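Local coordinates for cobalamin biosynthesis protein CobN (Mycobacterium tuberculosis, PDB 7C6O) that forms the large catalytic subunit of cobaltochelatase, which probably inserts cobalt into the corrin ring during cobalamin biosynthesis, at residues L740-D745 with A751-T756. Sequence-based numbering, arbitrary orientation.
Sequences LGLAED and ATVDQT
Leu742 packs its branched end against the first turns of helix 750-769, where it lies alongside Thr756 with the two side chains running past each other in opposite directions. Its CG meets Thr756 OG1 at 3.7 Å, while CD1 touches Thr756 CB and also reaches the helix backbone, 3.9 Å from Val753 CA. With CG anti to the carbonyl carbon (chi1 -79°) the branch point is directed at Thr756, and the extended chi2 helps bring both methyls to the helix. Thr756 offers two different surfaces to the loop. Its methyl CG2 lies between the two leucines, 3.7 Å from Leu740 CB and 3.8 Å from Leu742 CG. Its hydroxyl OG1, set beside the backbone N (chi1 -51°), turns back along the helix and donates to Thr752 O over 2.8 Å. That carbonyl also accepts the helical bond from Thr756 N, the two donors approaching from opposite faces of its plane.

Leu742 and Thr756, both buried, lose the most surface here, with Arg737 of helix 736-739 against both. Toward Thr752 the packing slackens: Leu742 CD2 stays 4.1 Å from Thr752 O, and the Thr752 hydroxyl, bonded to Glu749 O, lies farther off. On the solvent side the chain passes through Gly741, whose positive phi closes a Schellman motif at the end of helix 736-739 and turns the backbone into the loop.

No hydrogen bond joins the two segments, which meet by van der Waals contact alone; the polar ties of the loop are made elsewhere, as where Asp748 accepts from Ala743 N and Glu744 N. With its hydroxyl engaged inside the helix, Thr756 can meet the leucines largely as an apolar residue.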
loop_
_atom_site.group_PDB
_atom_site.type_symbol
_atom_site.label_atom_id
_atom_site.label_comp_id
_atom_site.label_asym_id
_atom_site.label_seq_id
_atom_site.Cartn_x
_atom_site.Cartn_y
_atom_site.Cartn_z
ATOM N N LEU A 740 27.940 1.424 -21.638
ATOM C CA LEU A 740 28.806 0.597 -22.465
ATOM C C LEU A 740 28.359 0.531 -23.920
ATOM O O LEU A 740 29.003 -0.161 -24.714
ATOM C CB LEU A 740 28.890 -0.822 -21.890
ATOM C CG LEU A 740 29.662 -0.983 -20.579
ATOM C CD1 LEU A 740 29.676 -2.439 -20.144
ATOM C CD2 LEU A 740 31.080 -0.447 -20.725
ATOM N N GLY A 741 27.275 1.216 -24.288
ATOM C CA GLY A 741 26.895 1.289 -25.687
ATOM C C GLY A 741 25.463 0.928 -26.034
ATOM O O GLY A 741 24.963 1.345 -27.083
ATOM N N LEU A 742 24.789 0.158 -25.182
ATOM C CA LEU A 742 23.442 -0.299 -25.503
ATOM C C LEU A 742 22.423 0.823 -25.333
ATOM O O LEU A 742 22.577 1.717 -24.499
ATOM C CB LEU A 742 23.048 -1.486 -24.623
ATOM C CG LEU A 742 23.595 -2.867 -24.985
ATOM C CD1 LEU A 742 22.952 -3.932 -24.101
ATOM C CD2 LEU A 742 23.364 -3.176 -26.455
ATOM N N ALA A 743 21.361 0.760 -26.137
ATOM C CA ALA A 743 20.289 1.741 -26.027
ATOM C C ALA A 743 19.302 1.372 -24.924
ATOM O O ALA A 743 18.753 2.257 -24.259
ATOM C CB ALA A 743 19.564 1.883 -27.363
ATOM N N GLU A 744 19.071 0.073 -24.724
ATOM C CA GLU A 744 18.121 -0.458 -23.749
ATOM C C GLU A 744 16.705 0.066 -23.968
ATOM O O GLU A 744 15.913 0.127 -23.021
ATOM C CB GLU A 744 18.566 -0.163 -22.308
ATOM C CG GLU A 744 19.968 -0.631 -21.969
ATOM C CD GLU A 744 20.019 -2.083 -21.541
ATOM O OE1 GLU A 744 19.172 -2.877 -22.001
ATOM O OE2 GLU A 744 20.910 -2.429 -20.736
ATOM N N ASP A 745 16.370 0.451 -25.199
ATOM C CA ASP A 745 15.049 0.965 -25.534
ATOM C C ASP A 745 14.185 -0.061 -26.256
ATOM O O ASP A 745 13.084 0.274 -26.707
ATOM C CB ASP A 745 15.171 2.236 -26.383
ATOM C CG ASP A 745 15.861 1.992 -27.720
ATOM O OD1 ASP A 745 16.375 0.874 -27.946
ATOM O OD2 ASP A 745 15.890 2.927 -28.549
ATOM N N ALA A 751 22.827 -9.981 -30.694
ATOM C CA ALA A 751 24.226 -10.356 -30.502
ATOM C C ALA A 751 24.966 -9.345 -29.637
ATOM O O ALA A 751 25.784 -9.725 -28.791
ATOM C CB ALA A 751 24.918 -10.510 -31.856
ATOM N N THR A 752 24.693 -8.051 -29.829
ATOM C CA THR A 752 25.431 -7.036 -29.083
ATOM C C THR A 752 24.964 -6.947 -27.634
ATOM O O THR A 752 25.737 -6.530 -26.764
ATOM C CB THR A 752 25.309 -5.676 -29.769
ATOM O OG1 THR A 752 23.935 -5.420 -30.085
ATOM C CG2 THR A 752 26.136 -5.654 -31.047
ATOM N N VAL A 753 23.715 -7.329 -27.353
ATOM C CA VAL A 753 23.260 -7.390 -25.966
ATOM C C VAL A 753 24.098 -8.389 -25.181
ATOM O O VAL A 753 24.538 -8.109 -24.058
ATOM C CB VAL A 753 21.760 -7.735 -25.904
ATOM C CG1 VAL A 753 21.334 -7.984 -24.463
ATOM C CG2 VAL A 753 20.931 -6.621 -26.517
ATOM N N ASP A 754 24.352 -9.564 -25.767
ATOM C CA ASP A 754 25.133 -10.586 -25.079
ATOM C C ASP A 754 26.566 -10.129 -24.848
ATOM O O ASP A 754 27.144 -10.380 -23.784
ATOM C CB ASP A 754 25.114 -11.891 -25.878
ATOM C CG ASP A 754 23.766 -12.583 -25.832
ATOM O OD1 ASP A 754 23.055 -12.430 -24.817
ATOM O OD2 ASP A 754 23.417 -13.280 -26.809
ATOM N N GLN A 755 27.161 -9.459 -25.835
ATOM C CA GLN A 755 28.538 -9.002 -25.686
ATOM C C GLN A 755 28.642 -7.893 -24.646
ATOM O O GLN A 755 29.592 -7.865 -23.854
ATOM C CB GLN A 755 29.075 -8.540 -27.040
ATOM C CG GLN A 755 28.982 -9.612 -28.114
ATOM C CD GLN A 755 29.215 -9.074 -29.510
ATOM O OE1 GLN A 755 29.706 -7.961 -29.687
ATOM N NE2 GLN A 755 28.855 -9.868 -30.513
ATOM N N THR A 756 27.671 -6.978 -24.623
ATOM C CA THR A 756 27.697 -5.909 -23.632
ATOM C C THR A 756 27.432 -6.448 -22.231
ATOM O O THR A 756 28.029 -5.978 -21.256
ATOM C CB THR A 756 26.681 -4.829 -23.998
ATOM O OG1 THR A 756 26.871 -4.439 -25.363
ATOM C CG2 THR A 756 26.861 -3.610 -23.110
#